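Local coordinates for Thg1-like uncharacterized protein (Bacillus thuringiensis, PDB 4KGM), which probably transfers nucleotides to tRNA as a Thg1-like guanylyltransferase, using a polymerase palm-like catalytic domain that binds ATP and magnesium, at residues A[46-60]-A[107-120]. Numbering follows the deposited sequence.
Sequences DQDLAEAFWETCKYL and MATAKFNEVMREKY. With ATP (adenosine-5'-triphosphate), chain E.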
loop_
_atom_site.group_PDB
_atom_site.type_symbol
_atom_site.label_atom_id
_atom_site.label_comp_id
_atom_site.label_asym_id
_atom_site.label_seq_id
_atom_site.Cartn_x
_atom_site.Cartn_y
_atom_site.Cartn_z
ATOM N N ASP A 46 27.815 -26.494 6.024
ATOM C CA ASP A 46 28.286 -27.031 4.752
ATOM C C ASP A 46 29.039 -25.966 3.955
ATOM O O ASP A 46 28.485 -24.917 3.626
ATOM C CB ASP A 46 27.113 -27.580 3.937
ATOM C CG ASP A 46 27.556 -28.246 2.647
ATOM O OD1 ASP A 46 27.786 -29.474 2.656
ATOM O OD2 ASP A 46 27.677 -27.542 1.622
ATOM N N GLN A 47 30.303 -26.243 3.650
ATOM C CA GLN A 47 31.153 -25.293 2.939
ATOM C C GLN A 47 30.686 -25.077 1.502
ATOM O O GLN A 47 30.770 -23.970 0.975
ATOM C CB GLN A 47 32.609 -25.769 2.950
ATOM C CG GLN A 47 33.602 -24.789 2.338
ATOM C CD GLN A 47 33.988 -23.673 3.291
ATOM O OE1 GLN A 47 33.739 -23.753 4.494
ATOM N NE2 GLN A 47 34.604 -22.623 2.755
ATOM N N ASP A 48 30.196 -26.139 0.870
ATOM C CA ASP A 48 29.716 -26.057 -0.507
ATOM C C ASP A 48 28.455 -25.207 -0.621
ATOM O O ASP A 48 28.325 -24.392 -1.535
ATOM C CB ASP A 48 29.462 -27.455 -1.078
ATOM C CG ASP A 48 30.739 -28.158 -1.488
ATOM O OD1 ASP A 48 31.694 -27.464 -1.898
ATOM O OD2 ASP A 48 30.789 -29.404 -1.402
ATOM N N LEU A 49 27.528 -25.403 0.312
ATOM C CA LEU A 49 26.279 -24.653 0.320
ATOM C C LEU A 49 26.533 -23.177 0.607
ATOM O O LEU A 49 25.979 -22.300 -0.058
ATOM C CB LEU A 49 25.318 -25.227 1.362
ATOM C CG LEU A 49 23.959 -24.536 1.474
ATOM C CD1 LEU A 49 23.128 -24.782 0.226
ATOM C CD2 LEU A 49 23.218 -24.998 2.718
ATOM N N ALA A 50 27.379 -22.912 1.597
ATOM C CA ALA A 50 27.699 -21.546 1.988
ATOM C C ALA A 50 28.387 -20.775 0.863
ATOM O O ALA A 50 28.108 -19.598 0.651
ATOM C CB ALA A 50 28.559 -21.543 3.241
ATOM N N GLU A 51 29.282 -21.443 0.140
ATOM C CA GLU A 51 29.998 -20.807 -0.963
ATOM C C GLU A 51 29.105 -20.608 -2.184
ATOM O O GLU A 51 29.439 -19.845 -3.092
ATOM C CB GLU A 51 31.242 -21.614 -1.342
ATOM C CG GLU A 51 32.364 -21.530 -0.322
ATOM C CD GLU A 51 33.595 -22.309 -0.739
ATOM O OE1 GLU A 51 33.609 -22.848 -1.867
ATOM O OE2 GLU A 51 34.551 -22.382 0.064
ATOM N N ALA A 52 27.973 -21.305 -2.205
ATOM C CA ALA A 52 26.996 -21.143 -3.274
ATOM C C ALA A 52 26.171 -19.884 -3.027
ATOM O O ALA A 52 25.747 -19.211 -3.969
ATOM C CB ALA A 52 26.097 -22.363 -3.364
ATOM N N PHE A 53 25.946 -19.574 -1.752
ATOM C CA PHE A 53 25.276 -18.339 -1.369
ATOM C C PHE A 53 26.193 -17.147 -1.606
ATOM O O PHE A 53 25.742 -16.074 -2.009
ATOM C CB PHE A 53 24.857 -18.379 0.102
ATOM C CG PHE A 53 23.532 -19.045 0.340
ATOM C CD1 PHE A 53 22.349 -18.386 0.049
ATOM C CD2 PHE A 53 23.467 -20.325 0.866
ATOM C CE1 PHE A 53 21.129 -18.992 0.270
ATOM C CE2 PHE A 53 22.248 -20.937 1.090
ATOM C CZ PHE A 53 21.078 -20.270 0.790
ATOM N N TRP A 54 27.482 -17.342 -1.354
ATOM C CA TRP A 54 28.460 -16.271 -1.508
ATOM C C TRP A 54 28.597 -15.859 -2.970
ATOM O O TRP A 54 28.764 -14.680 -3.277
ATOM C CB TRP A 54 29.814 -16.689 -0.932
ATOM C CG TRP A 54 29.759 -17.023 0.528
ATOM C CD1 TRP A 54 28.739 -16.753 1.393
ATOM C CD2 TRP A 54 30.764 -17.702 1.292
ATOM N NE1 TRP A 54 29.047 -17.219 2.648
ATOM C CE2 TRP A 54 30.285 -17.805 2.613
ATOM C CE3 TRP A 54 32.022 -18.230 0.988
ATOM C CZ2 TRP A 54 31.020 -18.414 3.628
ATOM C CZ3 TRP A 54 32.751 -18.834 1.998
ATOM C CH2 TRP A 54 32.247 -18.921 3.301
ATOM N N GLU A 55 28.523 -16.836 -3.868
ATOM C CA GLU A 55 28.551 -16.554 -5.298
ATOM C C GLU A 55 27.240 -15.906 -5.723
ATOM O O GLU A 55 27.208 -15.086 -6.639
ATOM C CB GLU A 55 28.799 -17.831 -6.101
ATOM C CG GLU A 55 30.222 -18.345 -6.003
ATOM C CD GLU A 55 31.237 -17.330 -6.491
ATOM O OE1 GLU A 55 31.165 -16.937 -7.675
ATOM O OE2 GLU A 55 32.103 -16.918 -5.689
ATOM N N THR A 56 26.161 -16.285 -5.047
ATOM C CA THR A 56 24.860 -15.680 -5.287
ATOM C C THR A 56 24.884 -14.226 -4.831
ATOM O O THR A 56 24.410 -13.333 -5.537
ATOM C CB THR A 56 23.744 -16.440 -4.547
ATOM O OG1 THR A 56 23.681 -17.787 -5.031
ATOM C CG2 THR A 56 22.399 -15.769 -4.768
ATOM N N CYS A 57 25.457 -13.998 -3.653
ATOM C CA CYS A 57 25.579 -12.657 -3.093
ATOM C C CYS A 57 26.362 -11.716 -4.002
ATOM O O CYS A 57 26.042 -10.534 -4.101
ATOM C CB CYS A 57 26.241 -12.711 -1.718
ATOM S SG CYS A 57 25.195 -13.381 -0.415
ATOM N N LYS A 58 27.391 -12.243 -4.656
ATOM C CA LYS A 58 28.174 -11.453 -5.598
ATOM C C LYS A 58 27.320 -11.098 -6.805
ATOM O O LYS A 58 27.266 -9.943 -7.223
ATOM C CB LYS A 58 29.416 -12.222 -6.054
ATOM C CG LYS A 58 30.444 -12.484 -4.962
ATOM C CD LYS A 58 31.653 -13.214 -5.529
ATOM C CE LYS A 58 32.721 -13.445 -4.474
ATOM N NZ LYS A 58 33.932 -14.093 -5.055
ATOM N N TYR A 59 26.651 -12.109 -7.352
ATOM C CA TYR A 59 25.799 -11.955 -8.525
ATOM C C TYR A 59 24.711 -10.906 -8.304
ATOM O O TYR A 59 24.363 -10.160 -9.219
ATOM C CB TYR A 59 25.171 -13.305 -8.881
ATOM C CG TYR A 59 24.321 -13.307 -10.132
ATOM C CD1 TYR A 59 24.898 -13.177 -11.388
ATOM C CD2 TYR A 59 22.943 -13.462 -10.056
ATOM C CE1 TYR A 59 24.124 -13.189 -12.533
ATOM C CE2 TYR A 59 22.160 -13.475 -11.197
ATOM C CZ TYR A 59 22.755 -13.339 -12.431
ATOM O OH TYR A 59 21.979 -13.353 -13.569
ATOM N N LEU A 60 24.186 -10.852 -7.084
ATOM C CA LEU A 60 23.150 -9.888 -6.731
ATOM C C LEU A 60 23.703 -8.467 -6.703
ATOM O O LEU A 60 23.128 -7.555 -7.297
ATOM C CB LEU A 60 22.534 -10.237 -5.373
ATOM C CG LEU A 60 21.613 -11.457 -5.335
ATOM C CD1 LEU A 60 21.330 -11.872 -3.902
ATOM C CD2 LEU A 60 20.315 -11.165 -6.071
ATOM N N MET A 107 16.871 -13.470 -9.458
ATOM C CA MET A 107 18.318 -13.449 -9.639
ATOM C C MET A 107 19.001 -14.418 -8.686
ATOM O O MET A 107 19.899 -15.162 -9.082
ATOM C CB MET A 107 18.872 -12.040 -9.421
ATOM C CG MET A 107 18.642 -11.084 -10.581
ATOM S SD MET A 107 19.224 -9.416 -10.209
ATOM C CE MET A 107 18.925 -8.605 -11.779
ATOM N N ALA A 108 18.571 -14.399 -7.428
ATOM C CA ALA A 108 19.120 -15.296 -6.420
ATOM C C ALA A 108 18.862 -16.744 -6.816
ATOM O O ALA A 108 19.748 -17.588 -6.717
ATOM C CB ALA A 108 18.517 -14.997 -5.054
ATOM N N THR A 109 17.646 -17.015 -7.280
ATOM C CA THR A 109 17.258 -18.350 -7.716
ATOM C C THR A 109 18.111 -18.849 -8.881
ATOM O O THR A 109 18.560 -19.996 -8.886
ATOM C CB THR A 109 15.774 -18.384 -8.124
ATOM O OG1 THR A 109 14.960 -18.017 -7.004
ATOM C CG2 THR A 109 15.377 -19.770 -8.599
ATOM N N ALA A 110 18.337 -17.980 -9.863
ATOM C CA ALA A 110 19.074 -18.354 -11.068
ATOM C C ALA A 110 20.520 -18.746 -10.769
ATOM O O ALA A 110 20.979 -19.820 -11.164
ATOM C CB ALA A 110 19.029 -17.226 -12.092
ATOM N N LYS A 111 21.234 -17.871 -10.069
ATOM C CA LYS A 111 22.640 -18.103 -9.766
ATOM C C LYS A 111 22.837 -19.287 -8.824
ATOM O O LYS A 111 23.700 -20.134 -9.061
ATOM C CB LYS A 111 23.281 -16.839 -9.183
ATOM C CG LYS A 111 24.743 -16.998 -8.766
ATOM C CD LYS A 111 25.606 -17.551 -9.897
ATOM C CE LYS A 111 25.615 -16.634 -11.111
ATOM N NZ LYS A 111 26.366 -17.227 -12.255
ATOM N N PHE A 112 22.031 -19.342 -7.768
ATOM C CA PHE A 112 22.156 -20.385 -6.754
ATOM C C PHE A 112 21.969 -21.779 -7.347
ATOM O O PHE A 112 22.804 -22.662 -7.146
ATOM C CB PHE A 112 21.151 -20.157 -5.623
ATOM C CG PHE A 112 21.358 -21.051 -4.437
ATOM C CD1 PHE A 112 22.231 -20.687 -3.425
ATOM C CD2 PHE A 112 20.675 -22.252 -4.326
ATOM C CE1 PHE A 112 22.422 -21.506 -2.330
ATOM C CE2 PHE A 112 20.863 -23.074 -3.232
ATOM C CZ PHE A 112 21.736 -22.699 -2.234
ATOM N N ASN A 113 20.873 -21.971 -8.073
ATOM C CA ASN A 113 20.602 -23.249 -8.717
ATOM C C ASN A 113 21.707 -23.652 -9.691
ATOM O O ASN A 113 22.096 -24.817 -9.741
ATOM C CB ASN A 113 19.246 -23.222 -9.427
ATOM C CG ASN A 113 18.089 -23.500 -8.486
ATOM O OD1 ASN A 113 18.146 -24.416 -7.664
ATOM N ND2 ASN A 113 17.028 -22.708 -8.602
ATOM N N GLU A 114 22.213 -22.685 -10.452
ATOM C CA GLU A 114 23.286 -22.940 -11.410
ATOM C C GLU A 114 24.540 -23.486 -10.733
ATOM O O GLU A 114 25.075 -24.519 -11.135
ATOM C CB GLU A 114 23.639 -21.668 -12.181
ATOM C CG GLU A 114 24.930 -21.782 -12.983
ATOM C CD GLU A 114 25.329 -20.481 -13.653
ATOM O OE1 GLU A 114 24.968 -20.280 -14.833
ATOM O OE2 GLU A 114 26.012 -19.661 -13.003
ATOM N N VAL A 115 25.001 -22.780 -9.706
ATOM C CA VAL A 115 26.206 -23.164 -8.980
ATOM C C VAL A 115 26.032 -24.496 -8.255
ATOM O O VAL A 115 26.919 -25.350 -8.280
ATOM C CB VAL A 115 26.614 -22.074 -7.964
ATOM C CG1 VAL A 115 27.717 -22.578 -7.041
ATOM C CG2 VAL A 115 27.052 -20.813 -8.690
ATOM N N MET A 116 24.880 -24.673 -7.621
ATOM C CA MET A 116 24.632 -25.860 -6.813
ATOM C C MET A 116 24.536 -27.129 -7.659
ATOM O O MET A 116 24.837 -28.222 -7.183
ATOM C CB MET A 116 23.366 -25.681 -5.975
ATOM C CG MET A 116 23.411 -26.403 -4.644
ATOM S SD MET A 116 24.697 -25.765 -3.552
ATOM C CE MET A 116 24.635 -26.974 -2.235
ATOM N N ARG A 117 24.126 -26.978 -8.911
ATOM C CA ARG A 117 24.011 -28.119 -9.802
ATOM C C ARG A 117 25.383 -28.748 -9.990
ATOM O O ARG A 117 25.516 -29.968 -10.073
ATOM C CB ARG A 117 23.436 -27.691 -11.153
ATOM C CG ARG A 117 21.917 -27.671 -11.203
ATOM C CD ARG A 117 21.324 -28.846 -10.443
ATOM N NE ARG A 117 19.985 -29.184 -10.916
ATOM C CZ ARG A 117 18.875 -29.010 -10.204
ATOM N NH1 ARG A 117 18.897 -28.256 -9.113
ATOM N NH2 ARG A 117 17.744 -29.588 -10.584
ATOM N N GLU A 118 26.399 -27.897 -10.069
ATOM C CA GLU A 118 27.747 -28.328 -10.427
ATOM C C GLU A 118 28.177 -29.533 -9.597
ATOM O O GLU A 118 28.598 -30.556 -10.139
ATOM C CB GLU A 118 28.751 -27.190 -10.232
ATOM C CG GLU A 118 28.477 -25.950 -11.064
ATOM C CD GLU A 118 29.472 -24.836 -10.789
ATOM O OE1 GLU A 118 29.199 -23.682 -11.181
ATOM O OE2 GLU A 118 30.529 -25.116 -10.182
ATOM N N LYS A 119 28.069 -29.403 -8.279
ATOM C CA LYS A 119 28.510 -30.453 -7.368
ATOM C C LYS A 119 27.348 -31.304 -6.869
ATOM O O LYS A 119 27.555 -32.367 -6.284
ATOM C CB LYS A 119 29.262 -29.846 -6.180
ATOM N N TYR A 120 26.126 -30.832 -7.091
ATOM C CA TYR A 120 24.946 -31.551 -6.626
ATOM C C TYR A 120 23.816 -31.532 -7.651
ATOM O O TYR A 120 22.768 -30.936 -7.406
ATOM C CB TYR A 120 24.448 -30.955 -5.306
ATOM C CG TYR A 120 25.484 -30.942 -4.204
ATOM C CD1 TYR A 120 26.330 -29.853 -4.031
ATOM C CD2 TYR A 120 25.615 -32.018 -3.335
ATOM C CE1 TYR A 120 27.279 -29.838 -3.026
ATOM C CE2 TYR A 120 26.560 -32.010 -2.326
ATOM C CZ TYR A 120 27.388 -30.919 -2.177
ATOM O OH TYR A 120 28.329 -30.908 -1.175
HETATM P PG ATP E . 10.741 -21.379 5.209
HETATM O O1G ATP E . 10.242 -20.892 6.548
HETATM O O2G ATP E . 9.654 -21.724 4.218
HETATM O O3G ATP E . 11.850 -20.534 4.630
HETATM P PB ATP E . 12.939 -22.938 6.067
HETATM O O1B ATP E . 13.864 -22.292 5.063
HETATM O O2B ATP E . 13.166 -24.382 6.446
HETATM O O3B ATP E . 11.418 -22.805 5.552
HETATM P PA ATP E . 14.316 -21.436 7.960
HETATM O O1A ATP E . 14.138 -21.015 9.398
HETATM O O2A ATP E . 14.793 -20.445 6.926
HETATM O O3A ATP E . 12.942 -22.084 7.432
HETATM O "O5'" ATP E . 15.286 -22.722 7.902
HETATM C "C5'" ATP E . 16.633 -22.607 7.453
HETATM C "C4'" ATP E . 17.245 -23.999 7.356
HETATM O "O4'" ATP E . 18.387 -24.000 6.499
HETATM C "C3'" ATP E . 17.702 -24.509 8.714
HETATM O "O3'" ATP E . 16.865 -25.589 9.136
HETATM C "C2'" ATP E . 19.123 -25.002 8.511
HETATM O "O2'" ATP E . 19.243 -26.360 8.944
HETATM C "C1'" ATP E . 19.374 -24.895 7.015
HETATM N N9 ATP E . 20.745 -24.391 6.740
HETATM C C8 ATP E . 21.118 -23.099 6.679
HETATM N N7 ATP E . 22.444 -22.984 6.406
HETATM C C5 ATP E . 22.941 -24.228 6.285
HETATM C C6 ATP E . 24.266 -24.828 6.001
HETATM N N6 ATP E . 25.356 -24.051 5.785
HETATM N N1 ATP E . 24.351 -26.176 5.963
HETATM C C2 ATP E . 23.277 -26.959 6.175
HETATM N N3 ATP E . 22.046 -26.485 6.438
HETATM C C4 ATP E . 21.818 -25.151 6.505
#
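A52 O, beside F112, accepts both the helical N-H and the hydroxyl of T56 (OG1 to A52 O 2.7 Å). Setting OG1 beside the backbone N (chi1 -62°) permits that second bond and puts the oxygen in plane at the F112 ring edge, 3.6 Å from F112 CD1. F112 is a knob in the hole of L49, A52, F53 and T56. Its CE1 stands over the centre of the F53 ring in an edge-to-face pair, centroids 4.5 Å apart and planes at 51°, while F112 CZ meets L49 CD1 at 3.5 Å. The other L49 branch, CD2, lies 3.5 Å from ATP C6, linking helix packing to the adenine pocket. M116 SD and CE extend the apolar seam over A52 and L49. At one end, Y120 OH donates to D48 OD2 on its anti side (2.9 Å); toward the other, K111 bends so that CE sits 3.9 Å from the Y59 ring centroid, a CH-pi contact, and NZ salt-bridges E114. The helical segment axes pass 8.6 Å apart, 140° between N-to-C directions, so roughly antiparallel. F53 and L60 reach strand 76-81 and F112 meets F128, consistent with the helix pair backing the antiparallel sheet of a polymerase palm-like domain.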